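Local coordinates for protein Bug27 (Bordetella pertussis, PDB 2QPQ), which probably binds a small solute in the periplasm between two alpha/beta domains that close on it like a Venus flytrap, at residues V53-V58 with L85-K90; P9-V14 with A59-D64; S74-P79 with D287-L292; M24-I29 with L68-S73. One frame throughout, in Å; residues are numbered along the deposited sequence.

Contact 1. Residues V53-V58 with L85-K90; sequences VGARLV and LPFDPK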
loop_
_atom_site.group_PDB
_atom_site.type_symbol
_atom_site.label_atom_id
_atom_site.label_comp_id
_atom_site.label_asym_id
_atom_site.label_seq_id
_atom_site.Cartn_x
_atom_site.Cartn_y
_atom_site.Cartn_z
ATOM N N VAL A 53 -1.869 -0.464 -16.263
ATOM C CA VAL A 53 -2.733 0.035 -17.338
ATOM C C VAL A 53 -3.024 1.494 -17.022
ATOM O O VAL A 53 -2.849 2.362 -17.876
ATOM C CB VAL A 53 -4.028 -0.800 -17.521
ATOM C CG1 VAL A 53 -5.103 -0.088 -18.435
ATOM C CG2 VAL A 53 -3.684 -2.227 -18.052
ATOM N N GLY A 54 -3.457 1.752 -15.794
ATOM C CA GLY A 54 -3.750 3.124 -15.377
ATOM C C GLY A 54 -2.516 4.015 -15.445
ATOM O O GLY A 54 -2.615 5.169 -15.851
ATOM N N ALA A 55 -1.360 3.486 -15.026
ATOM C CA ALA A 55 -0.124 4.254 -15.057
ATOM C C ALA A 55 0.239 4.647 -16.502
ATOM O O ALA A 55 0.535 5.803 -16.775
ATOM C CB ALA A 55 1.055 3.478 -14.356
ATOM N N ARG A 56 0.168 3.701 -17.435
ATOM C CA ARG A 56 0.534 4.015 -18.823
ATOM C C ARG A 56 -0.408 5.085 -19.388
ATOM O O ARG A 56 0.012 5.979 -20.106
ATOM C CB ARG A 56 0.453 2.751 -19.674
ATOM C CG ARG A 56 1.088 2.926 -21.069
ATOM C CD ARG A 56 0.676 1.777 -21.961
ATOM N NE ARG A 56 1.719 1.415 -22.933
ATOM C CZ ARG A 56 1.572 0.472 -23.861
ATOM N NH1 ARG A 56 0.421 -0.195 -23.951
ATOM N NH2 ARG A 56 2.570 0.202 -24.708
ATOM N N LEU A 57 -1.683 4.995 -19.033
ATOM C CA LEU A 57 -2.677 5.945 -19.459
ATOM C C LEU A 57 -2.280 7.363 -19.008
ATOM O O LEU A 57 -2.202 8.282 -19.824
ATOM C CB LEU A 57 -4.045 5.561 -18.885
ATOM C CG LEU A 57 -5.262 6.415 -19.255
ATOM C CD1 LEU A 57 -5.489 6.345 -20.770
ATOM C CD2 LEU A 57 -6.510 5.946 -18.540
ATOM N N VAL A 58 -2.045 7.543 -17.707
ATOM C CA VAL A 58 -1.639 8.848 -17.222
ATOM C C VAL A 58 -0.301 9.331 -17.781
ATOM O O VAL A 58 -0.173 10.514 -18.045
ATOM C CB VAL A 58 -1.682 8.923 -15.663
ATOM C CG1 VAL A 58 -1.244 10.305 -15.142
ATOM C CG2 VAL A 58 -3.126 8.645 -15.210
ATOM N N LEU A 85 8.080 -3.085 -18.329
ATOM C CA LEU A 85 7.183 -1.968 -17.983
ATOM C C LEU A 85 7.108 -0.994 -19.133
ATOM O O LEU A 85 8.129 -0.560 -19.620
ATOM C CB LEU A 85 7.738 -1.259 -16.751
ATOM C CG LEU A 85 6.829 -0.639 -15.708
ATOM C CD1 LEU A 85 5.942 -1.678 -15.136
ATOM C CD2 LEU A 85 7.701 0.017 -14.656
ATOM N N PRO A 86 5.887 -0.607 -19.543
ATOM C CA PRO A 86 5.641 0.222 -20.723
ATOM C C PRO A 86 5.829 1.746 -20.501
ATOM O O PRO A 86 5.328 2.569 -21.291
ATOM C CB PRO A 86 4.189 -0.105 -21.053
ATOM C CG PRO A 86 3.556 -0.363 -19.697
ATOM C CD PRO A 86 4.642 -0.950 -18.827
ATOM N N PHE A 87 6.567 2.115 -19.452
ATOM C CA PHE A 87 6.833 3.513 -19.118
ATOM C C PHE A 87 8.060 3.561 -18.224
ATOM O O PHE A 87 8.536 2.530 -17.738
ATOM C CB PHE A 87 5.638 4.184 -18.424
ATOM C CG PHE A 87 5.029 3.341 -17.320
ATOM C CD1 PHE A 87 5.648 3.261 -16.061
ATOM C CD2 PHE A 87 3.875 2.629 -17.543
ATOM C CE1 PHE A 87 5.079 2.477 -15.030
ATOM C CE2 PHE A 87 3.327 1.818 -16.523
ATOM C CZ PHE A 87 3.950 1.748 -15.286
ATOM N N ASP A 88 8.574 4.757 -18.011
ATOM C CA ASP A 88 9.689 4.955 -17.078
ATOM C C ASP A 88 9.036 5.409 -15.771
ATOM O O ASP A 88 8.519 6.514 -15.691
ATOM C CB ASP A 88 10.621 6.027 -17.598
ATOM C CG ASP A 88 11.837 6.249 -16.694
ATOM O OD1 ASP A 88 11.801 6.024 -15.465
ATOM O OD2 ASP A 88 12.863 6.697 -17.214
ATOM N N PRO A 89 9.061 4.560 -14.738
ATOM C CA PRO A 89 8.304 4.834 -13.519
ATOM C C PRO A 89 8.889 5.999 -12.706
ATOM O O PRO A 89 8.200 6.553 -11.828
ATOM C CB PRO A 89 8.427 3.517 -12.722
ATOM C CG PRO A 89 9.806 3.015 -13.130
ATOM C CD PRO A 89 9.897 3.341 -14.614
ATOM N N LYS A 90 10.137 6.373 -12.981
ATOM C CA LYS A 90 10.687 7.594 -12.402
ATOM C C LYS A 90 10.441 8.822 -13.302
ATOM O O LYS A 90 9.862 9.800 -12.849
ATOM C CB LYS A 90 12.162 7.420 -12.072
ATOM C CG LYS A 90 12.394 6.308 -11.057
ATOM C CD LYS A 90 13.807 6.341 -10.574
ATOM C CE LYS A 90 14.090 5.188 -9.647
ATOM N NZ LYS A 90 15.582 5.152 -9.362
#

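Contact 2. Residues P9-V14 with A59-D64; sequences PLDIIV and ADRAPD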
loop_
_atom_site.group_PDB
_atom_site.type_symbol
_atom_site.label_atom_id
_atom_site.label_comp_id
_atom_site.label_asym_id
_atom_site.label_seq_id
_atom_site.Cartn_x
_atom_site.Cartn_y
_atom_site.Cartn_z
ATOM N N PRO A 9 -13.244 19.162 -15.682
ATOM C CA PRO A 9 -13.080 18.144 -14.644
ATOM C C PRO A 9 -11.624 17.671 -14.560
ATOM O O PRO A 9 -10.916 17.701 -15.560
ATOM C CB PRO A 9 -13.960 16.995 -15.134
ATOM C CG PRO A 9 -15.022 17.656 -15.985
ATOM C CD PRO A 9 -14.310 18.813 -16.646
ATOM N N LEU A 10 -11.195 17.287 -13.364
ATOM C CA LEU A 10 -10.006 16.456 -13.204
ATOM C C LEU A 10 -10.402 15.003 -13.480
ATOM O O LEU A 10 -11.566 14.617 -13.372
ATOM C CB LEU A 10 -9.395 16.600 -11.802
ATOM C CG LEU A 10 -8.532 17.784 -11.364
ATOM C CD1 LEU A 10 -8.863 19.122 -11.964
ATOM C CD2 LEU A 10 -8.537 17.830 -9.833
ATOM N N ASP A 11 -9.426 14.211 -13.883
ATOM C CA ASP A 11 -9.644 12.801 -14.159
ATOM C C ASP A 11 -8.633 12.082 -13.274
ATOM O O ASP A 11 -7.446 12.206 -13.477
ATOM C CB ASP A 11 -9.358 12.545 -15.632
ATOM C CG ASP A 11 -9.631 11.104 -16.049
ATOM O OD1 ASP A 11 -10.362 10.376 -15.306
ATOM O OD2 ASP A 11 -9.142 10.711 -17.135
ATOM N N ILE A 12 -9.113 11.400 -12.243
ATOM C CA ILE A 12 -8.237 10.756 -11.276
ATOM C C ILE A 12 -8.330 9.273 -11.608
ATOM O O ILE A 12 -9.416 8.679 -11.527
ATOM C CB ILE A 12 -8.698 11.028 -9.822
ATOM C CG1 ILE A 12 -8.583 12.524 -9.475
ATOM C CG2 ILE A 12 -7.914 10.189 -8.800
ATOM C CD1 ILE A 12 -9.217 12.845 -8.109
ATOM N N ILE A 13 -7.202 8.692 -11.993
ATOM C CA ILE A 13 -7.194 7.296 -12.453
ATOM C C ILE A 13 -6.672 6.462 -11.315
ATOM O O ILE A 13 -5.550 6.676 -10.833
ATOM C CB ILE A 13 -6.317 7.095 -13.734
ATOM C CG1 ILE A 13 -6.752 8.005 -14.922
ATOM C CG2 ILE A 13 -6.284 5.599 -14.110
ATOM C CD1 ILE A 13 -8.197 7.879 -15.312
ATOM N N VAL A 14 -7.514 5.560 -10.815
ATOM C CA VAL A 14 -7.134 4.736 -9.672
ATOM C C VAL A 14 -6.537 3.404 -10.152
ATOM O O VAL A 14 -7.133 2.746 -10.984
ATOM C CB VAL A 14 -8.338 4.471 -8.732
ATOM C CG1 VAL A 14 -7.840 3.876 -7.440
ATOM C CG2 VAL A 14 -9.112 5.762 -8.461
ATOM N N ALA A 59 0.702 8.451 -17.894
ATOM C CA ALA A 59 2.013 8.791 -18.515
ATOM C C ALA A 59 1.835 9.482 -19.869
ATOM O O ALA A 59 2.688 10.282 -20.283
ATOM C CB ALA A 59 2.859 7.539 -18.679
ATOM N N ASP A 60 0.753 9.140 -20.569
ATOM C CA ASP A 60 0.525 9.648 -21.929
ATOM C C ASP A 60 -0.380 10.861 -21.979
ATOM O O ASP A 60 -0.629 11.397 -23.059
ATOM C CB ASP A 60 -0.096 8.523 -22.781
ATOM C CG ASP A 60 0.940 7.512 -23.254
ATOM O OD1 ASP A 60 2.161 7.773 -23.177
ATOM O OD2 ASP A 60 0.536 6.446 -23.740
ATOM N N ARG A 61 -0.917 11.282 -20.839
ATOM C CA ARG A 61 -1.747 12.491 -20.790
ATOM C C ARG A 61 -0.902 13.764 -20.711
ATOM O O ARG A 61 0.288 13.706 -20.333
ATOM C CB ARG A 61 -2.686 12.461 -19.564
ATOM C CG ARG A 61 -3.768 11.385 -19.613
ATOM C CD ARG A 61 -4.954 11.758 -20.552
ATOM N NE ARG A 61 -5.977 10.700 -20.496
ATOM C CZ ARG A 61 -6.941 10.597 -19.568
ATOM N NH1 ARG A 61 -7.085 11.510 -18.611
ATOM N NH2 ARG A 61 -7.815 9.581 -19.636
ATOM N N ALA A 62 -1.532 14.895 -21.066
ATOM C CA ALA A 62 -0.909 16.201 -21.013
ATOM C C ALA A 62 -0.447 16.478 -19.580
ATOM O O ALA A 62 -1.100 16.071 -18.621
ATOM C CB ALA A 62 -1.890 17.306 -21.479
ATOM N N PRO A 63 0.695 17.154 -19.433
ATOM C CA PRO A 63 1.211 17.520 -18.101
ATOM C C PRO A 63 0.609 18.829 -17.581
ATOM O O PRO A 63 1.343 19.803 -17.286
ATOM C CB PRO A 63 2.703 17.670 -18.357
ATOM C CG PRO A 63 2.737 18.257 -19.818
ATOM C CD PRO A 63 1.595 17.599 -20.545
ATOM N N ASP A 64 -0.719 18.873 -17.507
ATOM C CA ASP A 64 -1.440 20.138 -17.249
ATOM C C ASP A 64 -2.185 20.112 -15.919
ATOM O O ASP A 64 -2.815 21.108 -15.495
ATOM C CB ASP A 64 -2.386 20.467 -18.396
ATOM C CG ASP A 64 -3.335 19.327 -18.730
ATOM O OD1 ASP A 64 -3.423 18.309 -18.001
ATOM O OD2 ASP A 64 -4.026 19.458 -19.746
#

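Contact 3. Residues S74-P79 with D287-L292; sequences SFAVNP and DRFSAL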
loop_
_atom_site.group_PDB
_atom_site.type_symbol
_atom_site.label_atom_id
_atom_site.label_comp_id
_atom_site.label_asym_id
_atom_site.label_seq_id
_atom_site.Cartn_x
_atom_site.Cartn_y
_atom_site.Cartn_z
ATOM N N SER A 74 2.539 -0.326 -4.253
ATOM C CA SER A 74 2.559 -1.225 -5.409
ATOM C C SER A 74 3.214 -0.572 -6.620
ATOM O O SER A 74 3.959 -1.213 -7.345
ATOM C CB SER A 74 1.133 -1.652 -5.796
ATOM O OG SER A 74 0.503 -2.467 -4.790
ATOM N N PHE A 75 2.931 0.714 -6.844
ATOM C CA PHE A 75 3.564 1.453 -7.945
ATOM C C PHE A 75 5.099 1.326 -7.879
ATOM O O PHE A 75 5.786 1.212 -8.917
ATOM C CB PHE A 75 3.118 2.934 -7.919
ATOM C CG PHE A 75 3.759 3.788 -8.996
ATOM C CD1 PHE A 75 3.112 3.977 -10.224
ATOM C CD2 PHE A 75 5.023 4.373 -8.795
ATOM C CE1 PHE A 75 3.704 4.797 -11.250
ATOM C CE2 PHE A 75 5.643 5.159 -9.835
ATOM C CZ PHE A 75 4.922 5.386 -11.043
ATOM N N ALA A 76 5.657 1.399 -6.677
ATOM C CA ALA A 76 7.123 1.285 -6.527
ATOM C C ALA A 76 7.617 -0.160 -6.624
ATOM O O ALA A 76 8.808 -0.386 -6.857
ATOM C CB ALA A 76 7.601 1.945 -5.240
ATOM N N VAL A 77 6.718 -1.132 -6.412
ATOM C CA VAL A 77 7.074 -2.550 -6.538
ATOM C C VAL A 77 7.132 -2.991 -7.995
ATOM O O VAL A 77 7.967 -3.826 -8.392
ATOM C CB VAL A 77 6.071 -3.479 -5.787
ATOM C CG1 VAL A 77 6.461 -4.965 -5.956
ATOM C CG2 VAL A 77 6.013 -3.126 -4.297
ATOM N N ASN A 78 6.253 -2.420 -8.798
ATOM C CA ASN A 78 6.086 -2.876 -10.173
ATOM C C ASN A 78 7.317 -2.869 -11.078
ATOM O O ASN A 78 7.470 -3.806 -11.878
ATOM C CB ASN A 78 4.910 -2.146 -10.840
ATOM C CG ASN A 78 3.550 -2.606 -10.329
ATOM O OD1 ASN A 78 2.535 -1.994 -10.633
ATOM N ND2 ASN A 78 3.525 -3.669 -9.575
ATOM N N PRO A 79 8.181 -1.825 -11.000
ATOM C CA PRO A 79 9.326 -1.835 -11.888
ATOM C C PRO A 79 10.225 -3.068 -11.694
ATOM O O PRO A 79 10.773 -3.534 -12.674
ATOM C CB PRO A 79 10.046 -0.504 -11.560
ATOM C CG PRO A 79 8.896 0.379 -11.032
ATOM C CD PRO A 79 8.152 -0.586 -10.195
ATOM N N ASP A 287 13.841 1.760 -5.790
ATOM C CA ASP A 287 15.194 1.187 -5.666
ATOM C C ASP A 287 15.217 0.059 -4.641
ATOM O O ASP A 287 15.770 -0.992 -4.873
ATOM C CB ASP A 287 16.193 2.293 -5.291
ATOM C CG ASP A 287 16.446 3.289 -6.442
ATOM O OD1 ASP A 287 16.084 3.011 -7.624
ATOM O OD2 ASP A 287 17.040 4.358 -6.152
ATOM N N ARG A 288 14.589 0.294 -3.506
ATOM C CA ARG A 288 14.589 -0.657 -2.410
ATOM C C ARG A 288 13.808 -1.937 -2.762
ATOM O O ARG A 288 14.262 -3.062 -2.493
ATOM C CB ARG A 288 14.014 0.051 -1.191
ATOM C CG ARG A 288 13.565 -0.822 -0.083
ATOM C CD ARG A 288 12.517 -0.049 0.670
ATOM N NE ARG A 288 12.211 -0.778 1.886
ATOM C CZ ARG A 288 11.130 -0.584 2.612
ATOM N NH1 ARG A 288 10.204 0.296 2.230
ATOM N NH2 ARG A 288 10.996 -1.288 3.711
ATOM N N PHE A 289 12.642 -1.764 -3.381
ATOM C CA PHE A 289 11.802 -2.919 -3.705
ATOM C C PHE A 289 12.450 -3.702 -4.810
ATOM O O PHE A 289 12.398 -4.926 -4.817
ATOM C CB PHE A 289 10.381 -2.480 -4.117
ATOM C CG PHE A 289 9.588 -1.912 -2.973
ATOM C CD1 PHE A 289 9.837 -2.352 -1.670
ATOM C CD2 PHE A 289 8.602 -0.945 -3.180
ATOM C CE1 PHE A 289 9.138 -1.843 -0.603
ATOM C CE2 PHE A 289 7.834 -0.440 -2.080
ATOM C CZ PHE A 289 8.120 -0.878 -0.806
ATOM N N SER A 290 13.098 -2.998 -5.741
ATOM C CA SER A 290 13.742 -3.693 -6.871
ATOM C C SER A 290 14.854 -4.591 -6.364
ATOM O O SER A 290 15.053 -5.706 -6.877
ATOM C CB SER A 290 14.274 -2.688 -7.895
ATOM O OG SER A 290 13.208 -2.402 -8.786
ATOM N N ALA A 291 15.564 -4.096 -5.358
ATOM C CA ALA A 291 16.643 -4.864 -4.728
ATOM C C ALA A 291 16.117 -6.156 -4.057
ATOM O O ALA A 291 16.672 -7.262 -4.235
ATOM C CB ALA A 291 17.368 -3.990 -3.722
ATOM N N LEU A 292 15.049 -6.010 -3.286
ATOM C CA LEU A 292 14.383 -7.133 -2.644
ATOM C C LEU A 292 13.858 -8.158 -3.640
ATOM O O LEU A 292 14.096 -9.347 -3.475
ATOM C CB LEU A 292 13.220 -6.636 -1.762
ATOM C CG LEU A 292 12.391 -7.720 -1.043
ATOM C CD1 LEU A 292 13.266 -8.576 -0.098
ATOM C CD2 LEU A 292 11.228 -7.050 -0.309
HETATM O O HOH W 1 10.564 -2.053 -7.932
#

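Contact 4. Residues M24-I29 with L68-S73; sequences MLARLI and LLMVNS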
loop_
_atom_site.group_PDB
_atom_site.type_symbol
_atom_site.label_atom_id
_atom_site.label_comp_id
_atom_site.label_asym_id
_atom_site.label_seq_id
_atom_site.Cartn_x
_atom_site.Cartn_y
_atom_site.Cartn_z
ATOM N N MET A 24 -10.673 4.032 -2.042
ATOM C CA MET A 24 -11.450 4.741 -0.998
ATOM C C MET A 24 -10.915 6.191 -0.865
ATOM O O MET A 24 -11.681 7.164 -0.840
ATOM C CB MET A 24 -11.294 4.002 0.334
ATOM C CG MET A 24 -11.976 4.701 1.531
ATOM S SD MET A 24 -11.001 5.979 2.359
ATOM C CE MET A 24 -9.848 5.012 3.338
ATOM N N LEU A 25 -9.598 6.318 -0.746
ATOM C CA LEU A 25 -8.975 7.627 -0.639
ATOM C C LEU A 25 -9.167 8.490 -1.892
ATOM O O LEU A 25 -9.460 9.683 -1.786
ATOM C CB LEU A 25 -7.502 7.471 -0.308
ATOM C CG LEU A 25 -7.135 6.872 1.042
ATOM C CD1 LEU A 25 -5.659 6.411 1.026
ATOM C CD2 LEU A 25 -7.412 7.906 2.185
ATOM N N ALA A 26 -8.976 7.907 -3.074
ATOM C CA ALA A 26 -9.248 8.643 -4.310
ATOM C C ALA A 26 -10.693 9.178 -4.346
ATOM O O ALA A 26 -10.916 10.351 -4.643
ATOM C CB ALA A 26 -8.916 7.777 -5.578
ATOM N N ARG A 27 -11.662 8.341 -3.992
ATOM C CA ARG A 27 -13.072 8.752 -4.012
ATOM C C ARG A 27 -13.388 9.778 -2.911
ATOM O O ARG A 27 -14.207 10.697 -3.143
ATOM C CB ARG A 27 -13.998 7.507 -3.938
ATOM C CG ARG A 27 -13.874 6.691 -5.199
ATOM C CD ARG A 27 -14.752 5.478 -5.245
ATOM N NE ARG A 27 -14.526 4.772 -6.519
ATOM C CZ ARG A 27 -15.104 5.079 -7.672
ATOM N NH1 ARG A 27 -15.984 6.093 -7.734
ATOM N NH2 ARG A 27 -14.821 4.362 -8.760
ATOM N N LEU A 28 -12.712 9.653 -1.757
ATOM C CA LEU A 28 -12.863 10.616 -0.652
ATOM C C LEU A 28 -12.328 11.993 -1.108
ATOM O O LEU A 28 -13.025 13.025 -0.977
ATOM C CB LEU A 28 -12.182 10.103 0.629
ATOM C CG LEU A 28 -12.162 10.850 1.985
ATOM C CD1 LEU A 28 -13.558 10.966 2.558
ATOM C CD2 LEU A 28 -11.289 10.133 2.983
ATOM N N ILE A 29 -11.106 12.003 -1.639
ATOM C CA ILE A 29 -10.516 13.214 -2.232
ATOM C C ILE A 29 -11.407 13.805 -3.323
ATOM O O ILE A 29 -11.714 15.007 -3.302
ATOM C CB ILE A 29 -9.052 12.964 -2.778
ATOM C CG1 ILE A 29 -8.078 12.693 -1.640
ATOM C CG2 ILE A 29 -8.510 14.177 -3.591
ATOM C CD1 ILE A 29 -6.805 11.927 -2.120
ATOM N N LEU A 68 -4.552 12.676 -13.206
ATOM C CA LEU A 68 -3.786 12.263 -12.035
ATOM C C LEU A 68 -3.894 10.752 -11.880
ATOM O O LEU A 68 -4.840 10.134 -12.376
ATOM C CB LEU A 68 -4.315 12.945 -10.767
ATOM C CG LEU A 68 -4.215 14.466 -10.653
ATOM C CD1 LEU A 68 -5.495 15.051 -11.217
ATOM C CD2 LEU A 68 -4.101 14.835 -9.155
ATOM N N LEU A 69 -2.910 10.170 -11.213
ATOM C CA LEU A 69 -2.862 8.741 -10.981
ATOM C C LEU A 69 -2.886 8.517 -9.484
ATOM O O LEU A 69 -2.024 9.023 -8.779
ATOM C CB LEU A 69 -1.572 8.147 -11.575
ATOM C CG LEU A 69 -1.572 6.612 -11.523
ATOM C CD1 LEU A 69 -2.580 6.005 -12.545
ATOM C CD2 LEU A 69 -0.128 6.122 -11.783
ATOM N N MET A 70 -3.904 7.817 -8.995
ATOM C CA MET A 70 -3.937 7.452 -7.572
ATOM C C MET A 70 -3.164 6.149 -7.378
ATOM O O MET A 70 -3.522 5.140 -7.967
ATOM C CB MET A 70 -5.375 7.270 -7.050
ATOM C CG MET A 70 -5.326 7.006 -5.522
ATOM S SD MET A 70 -5.356 8.591 -4.603
ATOM C CE MET A 70 -4.856 8.051 -2.989
ATOM N N VAL A 71 -2.113 6.197 -6.576
ATOM C CA VAL A 71 -1.172 5.082 -6.396
ATOM C C VAL A 71 -1.067 4.642 -4.942
ATOM O O VAL A 71 -1.325 5.408 -3.995
ATOM C CB VAL A 71 0.291 5.424 -6.954
ATOM C CG1 VAL A 71 0.249 5.647 -8.477
ATOM C CG2 VAL A 71 0.940 6.712 -6.244
ATOM N N ASN A 72 -0.605 3.416 -4.769
ATOM C CA ASN A 72 -0.032 3.039 -3.501
ATOM C C ASN A 72 1.370 2.473 -3.748
ATOM O O ASN A 72 1.856 2.482 -4.883
ATOM C CB ASN A 72 -0.943 2.065 -2.745
ATOM C CG ASN A 72 -1.207 0.787 -3.521
ATOM O OD1 ASN A 72 -2.339 0.516 -3.926
ATOM N ND2 ASN A 72 -0.190 0.001 -3.711
ATOM N N SER A 73 2.023 2.017 -2.690
ATOM C CA SER A 73 3.377 1.435 -2.772
ATOM C C SER A 73 3.591 0.407 -3.887
ATOM O O SER A 73 4.695 0.314 -4.418
ATOM C CB SER A 73 3.776 0.850 -1.416
ATOM O OG SER A 73 3.960 1.910 -0.517
#

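Contact 1. Residues V53-V58 with L85-K90
Ala-55 and Phe-87 make the tight part of this contact. The methyl CB of Ala-55 sits 3.5 Å from CZ of Phe-87, and CE2 is almost as near. The methyl comes in obliquely to the ring. Further along the same side of the ring, CE2 of Phe-87 lies 3.8 Å from the backbone N of Arg-56, and CD2 lies 4.0 Å from CB of Arg-56. One side of the ring therefore runs along the helix backbone from Ala-55 to Arg-56. In Phe-87, CG stands between the backbone N and the carbonyl carbon (chi1 46°), and this folds the ring back over its own loop. CG of Leu-85 lies over one face, 3.6 Å above the ring plane, toward the rim. Outside the two segments, Phe-93 meets Phe-87 edge-to-face.

Helix 52-59 is one of the helices that flank the sheet in a periplasmic binding protein of the Venus flytrap type. Residues 85-90 belong to the loop that leads from helix 74-81 to strand 93-109. No hydrogen bond joins the two segments, and the loop is held to the helix by van der Waals contact.

The solvent side is more open, and both Arg-56 and Pro-86 are exposed there. Arg-56 reaches past Pro-86, with CG anti to its backbone N (chi1 -168°) and a bend at chi3. Its NE comes 3.5 Å from CB of Pro-86, and the two side chains cross obliquely. The proline offers the guanidinium group only carbon.

Contact 2. Residues P9-V14 with A59-D64
OD2 of Asp-11 is gripped by both terminal nitrogens of Arg-61. The shorter bond runs from NH1 of Arg-61 to OD2 of Asp-11, at 2.7 Å with an N-H...O angle of 158°. The second, from NH2 of Arg-61 to the same OD2, is 3.0 Å long, bent and weak. Together they make a salt bridge on a single carboxylate oxygen.

The oxygen lies at the edge of the guanidinium group, in its plane. NH1 meets OD2 on the anti side, 15° out of the carboxylate plane. The two flat groups are nearly coplanar, 19° apart, although the side chains cross at about a right angle. CB of Arg-61 points toward the strand, and the chain reaches the carboxylate after a bend at chi2. CA of Asp-11 and CA of Arg-61 are 10.3 Å apart, and the long arginine spans that gap.

NH1 of Arg-61 also bonds to OG of Ser-67, at the start of the neighbouring strand. OD1 of Asp-11 lies close to OE2 of Glu-44. The arginine probably eases this meeting of like charges.

Asp-11 stands on strand 10-14, between its parallel partners 41-45 and 67-72. Arg-61 is in the loop between helix 52-59 and strand 67-72. The bridge thus ties this connection to the parallel part of the mixed sheet, in the alpha/beta fold of periplasmic solute-binding proteins.

Contact 3. Residues S74-P79 with D287-L292
Two helices cross here in the interior of the alpha/beta fold: helix 74-81, which follows strand 67-72, and the long C-terminal helix 275-296. Their segments run at 50° to each other, with axes 7.8 Å apart at closest approach.

Phe-289 fills the crossing. Its CD2 lies 3.6 Å from CG2 of Val-77 and 3.7 Å from CB of Ala-76. The carbonyl carbon of Ala-76 meets the ring at its edge, in plane, while the valine methyl comes in obliquely. Val-77 and Phe-289 cross at about a right angle. CG of Phe-289 is anti to its carbonyl carbon (chi1 -69°), which carries the ring over to the other helix. Outside the pair, Leu-226 touches Phe-289 and Leu-144 touches Val-77.

Beside the ring, a water joins the helices. It lies 2.6 Å from O of Ala-76, to which it can donate, and 2.8 Å from OG of Ser-290. Its link to O of Val-77 is weak, and it cannot serve every acceptor in reach at once.

No direct hydrogen bond crosses the interface. The helices meet through apolar side chains, and the water probably gives the carbonyl oxygen of Ala-76 a polar partner and links it to OG of Ser-290.

Contact 4. Residues M24-I29 with L68-S73
Met-70 meets Leu-25, Ala-26 and Ile-29, and every contact is apolar. The closest is with Ala-26, whose CB lies 3.7 Å from CG of Met-70 and 3.8 Å from its SD. The small methyl lets the strand come near, and CA of Ala-26 is 6.3 Å from CA of Met-70. Next comes the end of the methionine. Its CE rests 3.8 Å from CB of Leu-25, alongside the root of that side chain. The Ile-29 contact is longer, with CD1 of Ile-29 at 4.4 Å from SD of Met-70.

The torsions place that chain. CG of Met-70 is anti to its backbone N (chi1 -175°), and the chain then bends at chi2 (88°). The bend brings SD beside Ala-26 and turns CE toward Leu-25.

Hydrogen bonds play no part between the two segments. Those of the backbone stay within each element or its sheet: Ile-29 N bonds to O of Leu-25 in the helix, while Met-70 pairs with Ile-13 and Thr-15.

All four touching residues are buried. Helix 21-35 packs on the sheet at strand 67-72, the N-to-C directions of the helix and strand segments lying 141° apart. Ala-26 also touches Ile-12 and Val-14 of strand 10-14. The other two helix side chains also touch neighbouring helices: Leu-25 meets Leu-263 of helix 257-266, and Ile-29 meets Ile-250 and Met-254 of helix 240-254.

Contacts 3 and 4 are buried and mostly apolar, while contact 2 lies at the surface and rests on charge. Contact 1 is between the two, with a packed ring on one side and an exposed arginine on the other. Contacts 2 and 4 share a sheet: strands 10-14 and 67-72 are neighbours in it, probably bonded through the backbone of Ile-13. Helix 52-59, in contact 1, packs on Ile-13 and Leu-69 of those strands. Contacts 1 and 3 meet through the Lys-90 to Asp-287 salt bridge and through Pro-89 on Pro-79. A water takes part in contact 3, whereas contact 4 has no polar link between its segments.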